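Local structure of extracellular solute-binding protein family 1 (Kribbella flavida, 5IXP) at residues R90-K95 with R342-I347; T111-E116 with G267-G272; P115-Y120 with G336-N341; T295-Q300 with P311-A316. The protein probably captures a solute outside the cell and passes it to an ABC transporter for uptake, although its ligand is not established. All coordinates share one frame; numbering follows the deposited sequence. Where two conformers were deposited one is given.

Contact 1. Residues R90-K95 with R342-I347; sequences RWLDWK and RANNVI. With FMT (formic acid), chain B.
Trp94 meets the C-terminal end of helix 335-344 with the edge and one face of its indole. Hydrogen bonding uses the edge: NE1 donates to Ala343 O over 3.3 Å at an N-H...O angle of 148°, the oxygen lying a little out of the ring plane. The same carbonyl receives a weak bond from Val346 N, so two donors reach it where the helix ends. A water sits 2.9 Å from Asp93 OD2 and within bonding distance of Val346 O.

One face takes a CH-pi contact from Val346 CG1, 3.6 Å from the centroid of the Trp94 five-membered ring and almost on its normal; Leu92 CB, two residues before Trp94, lies over the opposite face, nearer its rim. Trp94 CG stands between its backbone N and carbonyl carbon (chi1 56°), laying the indole between Leu92 CB and Val346. The start of helix 93-98 thus meets the end of helix 335-344, and both rest on Ile113 of strand 108-121, within the solute-binding-protein fold.

Apolar contact is looser, with Leu92 CD1 4.0 Å from Ala343 CB. Farther off, the Arg90 guanidinium takes a formic acid, probably from the crystallisation liquor, edge-on: NE to O2 at 2.9 Å, NH1 to O1 at 3.0 Å.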
loop_
_atom_site.group_PDB
_atom_site.type_symbol
_atom_site.label_atom_id
_atom_site.label_comp_id
_atom_site.label_asym_id
_atom_site.label_seq_id
_atom_site.Cartn_x
_atom_site.Cartn_y
_atom_site.Cartn_z
ATOM N N ARG A 90 3.869 -17.012 -10.309
ATOM C CA ARG A 90 3.677 -17.204 -8.874
ATOM C C ARG A 90 2.919 -16.039 -8.253
ATOM O O ARG A 90 2.113 -16.235 -7.335
ATOM C CB ARG A 90 5.054 -17.378 -8.209
ATOM C CG ARG A 90 5.109 -17.088 -6.735
ATOM C CD ARG A 90 6.544 -16.821 -6.262
ATOM N NE ARG A 90 7.370 -18.029 -6.257
ATOM C CZ ARG A 90 8.611 -18.079 -5.782
ATOM N NH1 ARG A 90 9.281 -19.223 -5.804
ATOM N NH2 ARG A 90 9.178 -16.984 -5.274
ATOM N N TRP A 91 3.156 -14.826 -8.744
ATOM C CA TRP A 91 2.627 -13.604 -8.154
ATOM C C TRP A 91 1.416 -13.085 -8.921
ATOM O O TRP A 91 1.236 -13.364 -10.109
ATOM C CB TRP A 91 3.693 -12.508 -8.141
ATOM C CG TRP A 91 4.815 -12.676 -7.149
ATOM C CD1 TRP A 91 4.807 -12.310 -5.831
ATOM C CD2 TRP A 91 6.116 -13.209 -7.409
ATOM N NE1 TRP A 91 6.020 -12.601 -5.248
ATOM C CE2 TRP A 91 6.844 -13.146 -6.198
ATOM C CE3 TRP A 91 6.739 -13.727 -8.547
ATOM C CZ2 TRP A 91 8.159 -13.602 -6.090
ATOM C CZ3 TRP A 91 8.057 -14.177 -8.440
ATOM C CH2 TRP A 91 8.748 -14.112 -7.216
ATOM N N LEU A 92 0.591 -12.304 -8.218
ATOM C CA LEU A 92 -0.361 -11.422 -8.880
ATOM C C LEU A 92 0.363 -10.591 -9.931
ATOM O O LEU A 92 1.456 -10.074 -9.683
ATOM C CB LEU A 92 -1.028 -10.502 -7.854
ATOM C CG LEU A 92 -1.928 -11.206 -6.840
ATOM C CD1 LEU A 92 -2.125 -10.345 -5.618
ATOM C CD2 LEU A 92 -3.282 -11.562 -7.496
ATOM N N ASP A 93 -0.244 -10.470 -11.113
ATOM C CA ASP A 93 0.443 -9.794 -12.211
ATOM C C ASP A 93 0.791 -8.347 -11.856
ATOM O O ASP A 93 1.878 -7.862 -12.201
ATOM C CB ASP A 93 -0.389 -9.866 -13.497
ATOM C CG ASP A 93 -1.835 -9.378 -13.322
ATOM O OD1 ASP A 93 -2.577 -9.410 -14.335
ATOM O OD2 ASP A 93 -2.244 -8.976 -12.204
ATOM N N TRP A 94 -0.093 -7.653 -11.134
ATOM C CA TRP A 94 0.208 -6.268 -10.774
ATOM C C TRP A 94 1.357 -6.167 -9.772
ATOM O O TRP A 94 2.078 -5.160 -9.761
ATOM C CB TRP A 94 -1.041 -5.565 -10.234
ATOM C CG TRP A 94 -1.735 -6.207 -9.054
ATOM C CD1 TRP A 94 -2.794 -7.077 -9.097
ATOM C CD2 TRP A 94 -1.467 -5.974 -7.666
ATOM N NE1 TRP A 94 -3.179 -7.421 -7.824
ATOM C CE2 TRP A 94 -2.387 -6.753 -6.925
ATOM C CE3 TRP A 94 -0.538 -5.188 -6.977
ATOM C CZ2 TRP A 94 -2.407 -6.766 -5.538
ATOM C CZ3 TRP A 94 -0.562 -5.195 -5.590
ATOM C CH2 TRP A 94 -1.491 -5.983 -4.885
ATOM N N LYS A 95 1.548 -7.182 -8.926
ATOM C CA LYS A 95 2.694 -7.164 -8.024
ATOM C C LYS A 95 3.997 -7.250 -8.807
ATOM O O LYS A 95 4.947 -6.512 -8.525
ATOM C CB LYS A 95 2.590 -8.308 -7.007
ATOM C CG LYS A 95 3.737 -8.339 -5.967
ATOM C CD LYS A 95 3.578 -7.232 -4.930
ATOM C CE LYS A 95 4.663 -7.310 -3.848
ATOM N NZ LYS A 95 4.518 -6.252 -2.785
ATOM N N ARG A 342 -10.175 -8.993 -2.462
ATOM C CA ARG A 342 -9.679 -7.635 -2.683
ATOM C C ARG A 342 -8.360 -7.648 -3.446
ATOM O O ARG A 342 -8.127 -6.794 -4.305
ATOM C CB ARG A 342 -9.526 -6.887 -1.354
ATOM C CG ARG A 342 -10.832 -6.712 -0.563
ATOM C CD ARG A 342 -11.834 -5.783 -1.253
ATOM N NE ARG A 342 -12.731 -6.461 -2.190
ATOM C CZ ARG A 342 -12.848 -6.145 -3.482
ATOM N NH1 ARG A 342 -13.705 -6.803 -4.250
ATOM N NH2 ARG A 342 -12.120 -5.165 -4.011
ATOM N N ALA A 343 -7.492 -8.621 -3.163
ATOM C CA ALA A 343 -6.234 -8.708 -3.898
ATOM C C ALA A 343 -6.478 -9.086 -5.352
ATOM O O ALA A 343 -5.841 -8.533 -6.260
ATOM C CB ALA A 343 -5.297 -9.715 -3.230
ATOM N N ASN A 344 -7.401 -10.021 -5.591
ATOM C CA ASN A 344 -7.669 -10.484 -6.949
ATOM C C ASN A 344 -8.311 -9.411 -7.813
ATOM O O ASN A 344 -8.313 -9.543 -9.041
ATOM C CB ASN A 344 -8.563 -11.726 -6.926
ATOM C CG ASN A 344 -7.793 -12.987 -6.593
ATOM O OD1 ASN A 344 -6.607 -13.081 -6.881
ATOM N ND2 ASN A 344 -8.467 -13.967 -5.998
ATOM N N ASN A 345 -8.862 -8.360 -7.214
ATOM C CA ASN A 345 -9.555 -7.343 -7.988
ATOM C C ASN A 345 -8.776 -6.044 -8.097
ATOM O O ASN A 345 -9.313 -5.044 -8.599
ATOM C CB ASN A 345 -10.947 -7.125 -7.409
ATOM C CG ASN A 345 -11.907 -8.219 -7.847
ATOM O OD1 ASN A 345 -12.387 -8.209 -8.983
ATOM N ND2 ASN A 345 -12.156 -9.193 -6.967
ATOM N N VAL A 346 -7.516 -6.042 -7.664
ATOM C CA VAL A 346 -6.642 -4.906 -7.905
ATOM C C VAL A 346 -6.240 -4.901 -9.370
ATOM O O VAL A 346 -5.902 -5.945 -9.944
ATOM C CB VAL A 346 -5.406 -4.962 -6.992
ATOM C CG1 VAL A 346 -4.395 -3.880 -7.387
ATOM C CG2 VAL A 346 -5.811 -4.806 -5.545
ATOM N N ILE A 347 -6.311 -3.730 -9.992
ATOM C CA ILE A 347 -5.748 -3.504 -11.314
ATOM C C ILE A 347 -4.840 -2.285 -11.216
ATOM O O ILE A 347 -5.297 -1.195 -10.853
ATOM C CB ILE A 347 -6.835 -3.297 -12.380
ATOM C CG1 ILE A 347 -7.737 -4.531 -12.456
ATOM C CG2 ILE A 347 -6.198 -3.005 -13.736
ATOM C CD1 ILE A 347 -8.947 -4.355 -13.352
HETATM C C FMT B . 6.928 -21.363 -6.999
HETATM O O1 FMT B . 7.718 -21.738 -6.137
HETATM O O2 FMT B . 6.016 -20.566 -6.789
HETATM O O HOH W 1 -4.565 -7.221 -12.288
#

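Contact 2. Residues T111-E116 with G267-G272; sequences TDIGPE and GGNWGG
An antiparallel ladder between strands 108-121 and 269-276 pairs Pro115 with Asn269 as a non-hydrogen-bonded pair, the axes of the short segments running at 160°. Trp270 N donates to Gly114 O at 2.9 Å, and Glu116 N to Gly268 O at 2.8 Å. A water bridges Glu116 O and Gly268 N.

Asn269 completes the ladder with its side chain. A chi1 of 177° swings the amide away from its own N, and OD1 accepts Gly114 N at 2.7 Å, while ND2 donates to Gly271 O at 3.0 Å in a nearly straight bond on a carbonyl lone pair. The two bonds fix the orientation of the amide. Replacing Asn269 by a leucine would probably leave Gly114 N and Gly271 O without these mates and set this part of the ladder free to shift.

Glycines allow the close approach. A side chain at Gly114 would run into Trp270 O, one at Gly268 into Glu116 OE1, and the backbone angles of Gly271 and Gly272 call for glycine. Glu116 OE2 lies 3.6 Å from Trp270 CB and near the indole plane at its edge. Strands crossing between two lobes are typical of the solute-binding-protein hinge, with which this ladder is consistent.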
loop_
_atom_site.group_PDB
_atom_site.type_symbol
_atom_site.label_atom_id
_atom_site.label_comp_id
_atom_site.label_asym_id
_atom_site.label_seq_id
_atom_site.Cartn_x
_atom_site.Cartn_y
_atom_site.Cartn_z
ATOM N N THR A 111 7.056 -9.442 -1.760
ATOM C CA THR A 111 6.745 -10.030 -0.465
ATOM C C THR A 111 5.253 -9.856 -0.201
ATOM O O THR A 111 4.444 -10.479 -0.893
ATOM C CB THR A 111 7.614 -9.424 0.649
ATOM O OG1 THR A 111 7.296 -8.039 0.838
ATOM C CG2 THR A 111 9.099 -9.548 0.280
ATOM N N ASP A 112 4.860 -9.026 0.770
ATOM C CA ASP A 112 3.442 -8.923 1.099
ATOM C C ASP A 112 2.763 -7.804 0.293
ATOM O O ASP A 112 3.394 -7.100 -0.505
ATOM C CB ASP A 112 3.258 -8.726 2.606
ATOM C CG ASP A 112 3.873 -7.423 3.119
ATOM O OD1 ASP A 112 4.730 -6.835 2.427
ATOM O OD2 ASP A 112 3.501 -6.989 4.235
ATOM N N ILE A 113 1.446 -7.656 0.487
ATOM C CA ILE A 113 0.658 -6.600 -0.148
ATOM C C ILE A 113 -0.339 -6.040 0.862
ATOM O O ILE A 113 -0.559 -6.604 1.935
ATOM C CB ILE A 113 -0.099 -7.090 -1.407
ATOM C CG1 ILE A 113 -0.785 -8.443 -1.151
ATOM C CG2 ILE A 113 0.841 -7.143 -2.614
ATOM C CD1 ILE A 113 -1.817 -8.820 -2.249
ATOM N N GLY A 114 -0.968 -4.924 0.488
ATOM C CA GLY A 114 -2.017 -4.335 1.286
ATOM C C GLY A 114 -3.299 -4.168 0.494
ATOM O O GLY A 114 -3.745 -3.044 0.227
ATOM N N PRO A 115 -3.918 -5.278 0.086
ATOM C CA PRO A 115 -5.172 -5.164 -0.676
ATOM C C PRO A 115 -6.242 -4.502 0.177
ATOM O O PRO A 115 -6.359 -4.768 1.374
ATOM C CB PRO A 115 -5.521 -6.617 -1.004
ATOM C CG PRO A 115 -4.951 -7.388 0.149
ATOM C CD PRO A 115 -3.634 -6.676 0.467
ATOM N N GLU A 116 -7.011 -3.608 -0.441
ATOM C CA GLU A 116 -7.851 -2.688 0.307
ATOM C C GLU A 116 -9.327 -3.043 0.226
ATOM O O GLU A 116 -9.842 -3.390 -0.842
ATOM C CB GLU A 116 -7.659 -1.262 -0.188
ATOM C CG GLU A 116 -6.257 -0.729 0.105
ATOM C CD GLU A 116 -6.077 0.662 -0.408
ATOM O OE1 GLU A 116 -5.922 0.830 -1.633
ATOM O OE2 GLU A 116 -6.102 1.589 0.416
ATOM N N GLY A 267 -10.668 -2.200 -7.221
ATOM C CA GLY A 267 -9.719 -2.690 -6.243
ATOM C C GLY A 267 -8.655 -1.653 -5.973
ATOM O O GLY A 267 -8.475 -0.705 -6.743
ATOM N N GLY A 268 -7.954 -1.840 -4.865
ATOM C CA GLY A 268 -6.875 -0.941 -4.496
ATOM C C GLY A 268 -5.832 -1.660 -3.669
ATOM O O GLY A 268 -6.132 -2.628 -2.961
ATOM N N ASN A 269 -4.599 -1.185 -3.760
ATOM C CA ASN A 269 -3.528 -1.701 -2.920
ATOM C C ASN A 269 -2.813 -0.552 -2.236
ATOM O O ASN A 269 -2.544 0.481 -2.859
ATOM C CB ASN A 269 -2.507 -2.504 -3.701
ATOM C CG ASN A 269 -1.366 -2.974 -2.814
ATOM O OD1 ASN A 269 -1.538 -3.880 -1.989
ATOM N ND2 ASN A 269 -0.210 -2.328 -2.943
ATOM N N TRP A 270 -2.490 -0.749 -0.961
ATOM C CA TRP A 270 -1.671 0.189 -0.201
ATOM C C TRP A 270 -0.572 -0.605 0.494
ATOM O O TRP A 270 -0.837 -1.305 1.474
ATOM C CB TRP A 270 -2.530 0.963 0.807
ATOM C CG TRP A 270 -1.801 1.908 1.731
ATOM C CD1 TRP A 270 -0.460 2.176 1.768
ATOM C CD2 TRP A 270 -2.397 2.710 2.762
ATOM N NE1 TRP A 270 -0.189 3.094 2.763
ATOM C CE2 TRP A 270 -1.361 3.435 3.386
ATOM C CE3 TRP A 270 -3.709 2.887 3.212
ATOM C CZ2 TRP A 270 -1.594 4.316 4.443
ATOM C CZ3 TRP A 270 -3.941 3.761 4.270
ATOM C CH2 TRP A 270 -2.887 4.469 4.867
ATOM N N GLY A 271 0.657 -0.497 -0.008
ATOM C CA GLY A 271 1.822 -1.018 0.692
ATOM C C GLY A 271 2.301 -2.351 0.152
ATOM O O GLY A 271 1.884 -2.832 -0.905
ATOM N N GLY A 272 3.197 -2.963 0.920
ATOM C CA GLY A 272 3.859 -4.184 0.510
ATOM C C GLY A 272 5.259 -3.904 -0.015
ATOM O O GLY A 272 5.613 -2.777 -0.372
HETATM O O HOH W 2 -9.263 -4.127 -3.438
#

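Contact 3. Residues P115-Y120 with G336-N341; sequences PEAICY and GKIFVN
Pro115 O is approached by two groups: it accepts a backbone hydrogen bond from Gly239, and the Phe339 ring turns its edge to it, with CD1 at 3.2 Å and CE1 at 3.3 Å. The oxygen lies near the ring plane, so it meets the slightly positive rim of C-H groups and not the pi cloud.

Around this point the contact is apolar. Pro115 and Ala117, alternate residues of the strand, turn their side chains toward the helix, while Glu116 between them points away. Pro115 CG lies 4.1 Å from Phe339 CD1, the two side chains crossing at about a right angle, and also approaches the backbone Phe339 O. Ala117 CB stands 3.9 Å from Phe339 CE1, approaching obliquely, and Ile338 CG2 covers one face of the same ring toward its rim. Phe339 chi1, -74°, sets CG anti to the carbonyl carbon and carries the ring off the helix toward the strand. With an alanine in place of Phe339, Pro115 O is likely to lose its C-H edge and a gap to open between Ala117 and the helix.

This is helix-on-sheet packing, with segment axes 7.9 Å apart at 115°. Helix 335-344 lies across one face of strand 108-121, which is bordered along one edge by strand 232-238, tied to it by the Cys119-Cys237 disulfide, and along the other by strand 257-260.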
loop_
_atom_site.group_PDB
_atom_site.type_symbol
_atom_site.label_atom_id
_atom_site.label_comp_id
_atom_site.label_asym_id
_atom_site.label_seq_id
_atom_site.Cartn_x
_atom_site.Cartn_y
_atom_site.Cartn_z
ATOM N N PRO A 115 -3.918 -5.278 0.086
ATOM C CA PRO A 115 -5.172 -5.164 -0.676
ATOM C C PRO A 115 -6.242 -4.502 0.177
ATOM O O PRO A 115 -6.359 -4.768 1.374
ATOM C CB PRO A 115 -5.521 -6.617 -1.004
ATOM C CG PRO A 115 -4.951 -7.388 0.149
ATOM C CD PRO A 115 -3.634 -6.676 0.467
ATOM N N GLU A 116 -7.011 -3.608 -0.441
ATOM C CA GLU A 116 -7.851 -2.688 0.307
ATOM C C GLU A 116 -9.327 -3.043 0.226
ATOM O O GLU A 116 -9.842 -3.390 -0.842
ATOM C CB GLU A 116 -7.659 -1.262 -0.188
ATOM C CG GLU A 116 -6.257 -0.729 0.105
ATOM C CD GLU A 116 -6.077 0.662 -0.408
ATOM O OE1 GLU A 116 -5.922 0.830 -1.633
ATOM O OE2 GLU A 116 -6.102 1.589 0.416
ATOM N N ALA A 117 -10.002 -2.907 1.360
ATOM C CA ALA A 117 -11.452 -2.986 1.448
ATOM C C ALA A 117 -11.962 -1.650 1.984
ATOM O O ALA A 117 -11.203 -0.690 2.121
ATOM C CB ALA A 117 -11.869 -4.165 2.328
ATOM N N ILE A 118 -13.256 -1.580 2.284
ATOM C CA ILE A 118 -13.806 -0.457 3.035
ATOM C C ILE A 118 -14.189 -0.961 4.416
ATOM O O ILE A 118 -15.064 -1.825 4.547
ATOM C CB ILE A 118 -15.018 0.190 2.341
ATOM C CG1 ILE A 118 -14.648 0.756 0.958
ATOM C CG2 ILE A 118 -15.576 1.297 3.221
ATOM C CD1 ILE A 118 -13.577 1.868 0.980
ATOM N N CYS A 119 -13.514 -0.466 5.443
ATOM C CA CYS A 119 -14.011 -0.721 6.782
ATOM C C CYS A 119 -14.982 0.387 7.165
ATOM O O CYS A 119 -14.969 1.487 6.603
ATOM C CB CYS A 119 -12.873 -0.830 7.802
ATOM S SG CYS A 119 -11.787 0.604 7.924
ATOM N N TYR A 120 -15.857 0.076 8.108
ATOM C CA TYR A 120 -16.918 1.024 8.444
ATOM C C TYR A 120 -17.434 0.818 9.860
ATOM O O TYR A 120 -17.347 -0.271 10.436
ATOM C CB TYR A 120 -18.090 0.946 7.449
ATOM C CG TYR A 120 -18.809 -0.390 7.435
ATOM C CD1 TYR A 120 -18.304 -1.466 6.706
ATOM C CD2 TYR A 120 -19.998 -0.571 8.141
ATOM C CE1 TYR A 120 -18.958 -2.691 6.691
ATOM C CE2 TYR A 120 -20.663 -1.793 8.131
ATOM C CZ TYR A 120 -20.134 -2.851 7.404
ATOM O OH TYR A 120 -20.776 -4.070 7.385
ATOM N N GLY A 336 -9.909 -13.383 5.738
ATOM C CA GLY A 336 -9.116 -14.179 4.815
ATOM C C GLY A 336 -9.742 -14.228 3.437
ATOM O O GLY A 336 -9.087 -13.952 2.426
ATOM N N LYS A 337 -11.036 -14.535 3.382
ATOM C CA LYS A 337 -11.717 -14.591 2.096
ATOM C C LYS A 337 -11.897 -13.197 1.510
ATOM O O LYS A 337 -11.749 -13.003 0.297
ATOM C CB LYS A 337 -13.061 -15.296 2.252
ATOM C CG LYS A 337 -12.931 -16.773 2.585
ATOM C CD LYS A 337 -14.280 -17.377 2.873
ATOM C CE LYS A 337 -14.172 -18.873 3.099
ATOM N NZ LYS A 337 -15.511 -19.423 3.419
ATOM N N ILE A 338 -12.200 -12.210 2.355
ATOM C CA ILE A 338 -12.419 -10.858 1.854
ATOM C C ILE A 338 -11.155 -10.336 1.180
ATOM O O ILE A 338 -11.188 -9.846 0.047
ATOM C CB ILE A 338 -12.877 -9.929 2.991
ATOM C CG1 ILE A 338 -14.322 -10.252 3.397
ATOM C CG2 ILE A 338 -12.748 -8.466 2.567
ATOM C CD1 ILE A 338 -14.703 -9.714 4.772
ATOM N N PHE A 339 -10.010 -10.462 1.849
ATOM C CA PHE A 339 -8.826 -9.839 1.276
ATOM C C PHE A 339 -8.213 -10.655 0.143
ATOM O O PHE A 339 -7.499 -10.081 -0.691
ATOM C CB PHE A 339 -7.834 -9.512 2.394
ATOM C CG PHE A 339 -8.281 -8.343 3.214
ATOM C CD1 PHE A 339 -8.177 -7.053 2.705
ATOM C CD2 PHE A 339 -8.888 -8.524 4.446
ATOM C CE1 PHE A 339 -8.626 -5.962 3.437
ATOM C CE2 PHE A 339 -9.338 -7.444 5.169
ATOM C CZ PHE A 339 -9.204 -6.162 4.663
ATOM N N VAL A 340 -8.526 -11.949 0.038
ATOM C CA VAL A 340 -8.244 -12.662 -1.210
ATOM C C VAL A 340 -9.000 -12.008 -2.359
ATOM O O VAL A 340 -8.423 -11.685 -3.406
ATOM C CB VAL A 340 -8.591 -14.156 -1.080
ATOM C CG1 VAL A 340 -8.650 -14.806 -2.456
ATOM C CG2 VAL A 340 -7.563 -14.856 -0.206
ATOM N N ASN A 341 -10.309 -11.810 -2.181
ATOM C CA ASN A 341 -11.098 -11.130 -3.207
ATOM C C ASN A 341 -10.545 -9.743 -3.505
ATOM O O ASN A 341 -10.448 -9.343 -4.672
ATOM C CB ASN A 341 -12.560 -11.024 -2.776
ATOM C CG ASN A 341 -13.259 -12.361 -2.754
ATOM O OD1 ASN A 341 -12.810 -13.320 -3.383
ATOM N ND2 ASN A 341 -14.384 -12.427 -2.044
#

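Contact 4. Residues T295-Q300 with P311-A316; sequences TAPEQQ and PSTVDA
Gln300 and Pro311 bring their backbones together, CA to CA 5.5 Å, and Pro297 and Ala316 do the same farther on, so the first turn of helix 297-307 runs alongside the loop that follows strand 310-311. Ala296 is the N-cap residue, its O accepting Gln300 N, while the loop closes into a 3-10 turn by Ala316 N bonding Thr313 O.

Gln300 spans the gap with its amide. Its OE1 accepts Ser312 N at 2.9 Å and 153°, the donor tilted from the carbonyl plane, and its NE2 reaches back weakly to Thr295 O. A bend at chi2, -142°, lets the amide serve both sides. Thr313 comes from the opposite direction and places CG2 3.3 Å from Thr295 O and 3.5 Å from Gln300 NE2. Its OG1 is buried over Pro297 CA and finds no partner in the model. Pro297 CG lies beside Asp315 CB at 3.9 Å, the two side chains pointing the same way.

The helix start thus packs on the loop and 3-10 turn. Ser312 OG bonds to Thr111 O of strand 108-121, and Ser312 and Val314 make backbone bonds to Leu92 and Arg90, so the loop also meets the lead-in to helix 93-98.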
loop_
_atom_site.group_PDB
_atom_site.type_symbol
_atom_site.label_atom_id
_atom_site.label_comp_id
_atom_site.label_asym_id
_atom_site.label_seq_id
_atom_site.Cartn_x
_atom_site.Cartn_y
_atom_site.Cartn_z
ATOM N N THR A 295 10.206 -15.590 -0.884
ATOM C CA THR A 295 8.947 -15.071 -1.411
ATOM C C THR A 295 8.078 -16.154 -2.045
ATOM O O THR A 295 7.041 -15.828 -2.636
ATOM C CB THR A 295 9.210 -13.948 -2.421
ATOM O OG1 THR A 295 10.037 -14.436 -3.492
ATOM C CG2 THR A 295 9.902 -12.770 -1.724
ATOM N N ALA A 296 8.467 -17.427 -1.920
ATOM C CA ALA A 296 7.660 -18.529 -2.427
ATOM C C ALA A 296 6.381 -18.693 -1.599
ATOM O O ALA A 296 6.327 -18.292 -0.430
ATOM C CB ALA A 296 8.471 -19.830 -2.412
ATOM N N PRO A 297 5.335 -19.293 -2.187
ATOM C CA PRO A 297 4.060 -19.426 -1.458
ATOM C C PRO A 297 4.175 -20.077 -0.089
ATOM O O PRO A 297 3.550 -19.582 0.858
ATOM C CB PRO A 297 3.198 -20.281 -2.404
ATOM C CG PRO A 297 3.794 -20.101 -3.752
ATOM C CD PRO A 297 5.237 -19.748 -3.586
ATOM N N GLU A 298 4.944 -21.165 0.050
ATOM C CA GLU A 298 5.044 -21.822 1.352
ATOM C C GLU A 298 5.622 -20.876 2.397
ATOM O O GLU A 298 5.197 -20.890 3.559
ATOM C CB GLU A 298 5.884 -23.104 1.255
ATOM C CG GLU A 298 5.204 -24.239 0.481
ATOM C CD GLU A 298 5.837 -25.613 0.721
ATOM O OE1 GLU A 298 7.012 -25.685 1.149
ATOM O OE2 GLU A 298 5.153 -26.631 0.477
ATOM N N GLN A 299 6.577 -20.032 2.001
ATOM C CA GLN A 299 7.170 -19.095 2.946
ATOM C C GLN A 299 6.246 -17.917 3.216
ATOM O O GLN A 299 6.171 -17.436 4.351
ATOM C CB GLN A 299 8.534 -18.625 2.442
ATOM C CG GLN A 299 9.651 -19.637 2.766
ATOM C CD GLN A 299 9.453 -20.971 2.074
ATOM O OE1 GLN A 299 9.094 -21.965 2.709
ATOM N NE2 GLN A 299 9.699 -21.005 0.765
ATOM N N GLN A 300 5.516 -17.452 2.202
ATOM C CA GLN A 300 4.576 -16.366 2.465
ATOM C C GLN A 300 3.463 -16.813 3.405
ATOM O O GLN A 300 2.972 -16.010 4.213
ATOM C CB GLN A 300 4.019 -15.821 1.151
ATOM C CG GLN A 300 5.113 -15.255 0.235
ATOM C CD GLN A 300 4.658 -14.010 -0.506
ATOM O OE1 GLN A 300 3.568 -13.506 -0.270
ATOM N NE2 GLN A 300 5.489 -13.517 -1.406
ATOM N N PRO A 311 -0.194 -12.443 1.795
ATOM C CA PRO A 311 0.651 -12.925 0.689
ATOM C C PRO A 311 0.315 -12.262 -0.638
ATOM O O PRO A 311 -0.825 -11.875 -0.897
ATOM C CB PRO A 311 0.341 -14.427 0.627
ATOM C CG PRO A 311 -0.122 -14.775 2.003
ATOM C CD PRO A 311 -0.908 -13.547 2.457
ATOM N N SER A 312 1.331 -12.144 -1.490
ATOM C CA SER A 312 1.125 -11.703 -2.863
ATOM C C SER A 312 1.209 -12.851 -3.859
ATOM O O SER A 312 1.133 -12.614 -5.068
ATOM C CB SER A 312 2.132 -10.607 -3.233
ATOM O OG SER A 312 3.476 -11.081 -3.232
ATOM N N THR A 313 1.357 -14.084 -3.379
ATOM C CA THR A 313 1.509 -15.256 -4.232
ATOM C C THR A 313 0.169 -15.976 -4.338
ATOM O O THR A 313 -0.425 -16.348 -3.316
ATOM C CB THR A 313 2.572 -16.198 -3.660
ATOM O OG1 THR A 313 2.297 -16.433 -2.268
ATOM C CG2 THR A 313 3.974 -15.588 -3.798
ATOM N N VAL A 314 -0.300 -16.191 -5.570
ATOM C CA VAL A 314 -1.689 -16.632 -5.738
ATOM C C VAL A 314 -1.920 -18.025 -5.162
ATOM O O VAL A 314 -3.039 -18.343 -4.730
ATOM C CB VAL A 314 -2.108 -16.565 -7.217
ATOM C CG1 VAL A 314 -2.101 -15.121 -7.710
ATOM C CG2 VAL A 314 -1.206 -17.447 -8.079
ATOM N N ASP A 315 -0.895 -18.885 -5.149
ATOM C CA ASP A 315 -1.092 -20.225 -4.603
ATOM C C ASP A 315 -1.442 -20.186 -3.123
ATOM O O ASP A 315 -2.135 -21.081 -2.632
ATOM C CB ASP A 315 0.157 -21.088 -4.797
ATOM C CG ASP A 315 0.353 -21.531 -6.229
ATOM O OD1 ASP A 315 -0.535 -21.275 -7.056
ATOM O OD2 ASP A 315 1.412 -22.138 -6.525
ATOM N N ALA A 316 -0.948 -19.184 -2.389
ATOM C CA ALA A 316 -1.260 -19.094 -0.971
ATOM C C ALA A 316 -2.751 -18.902 -0.735
ATOM O O ALA A 316 -3.250 -19.248 0.343
ATOM C CB ALA A 316 -0.469 -17.950 -0.318
#

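Overall arrangement
Strand 108-121 is the common thread. Contacts 2 and 3 use successive parts of it and share Pro115 and Glu116, contacts 1 and 3 share helix 335-344, and contact 4 reaches it through Ser312. Contact 2, about 4 Å from the chain centre to its own centre, is the most central and relies on backbone bonds, glycines and one asparagine side chain in place of a backbone partner. Contact 3 is buried and almost wholly apolar, as suits a helix laid on a sheet. Contacts 1 and 4 are mostly buried but have exposed margins at Asn344 and Asp315, and each combines packing with one side-chain-to-backbone bond. Lys95 NZ, 2.7 Å from Asp112 O, links contacts 1 and 2.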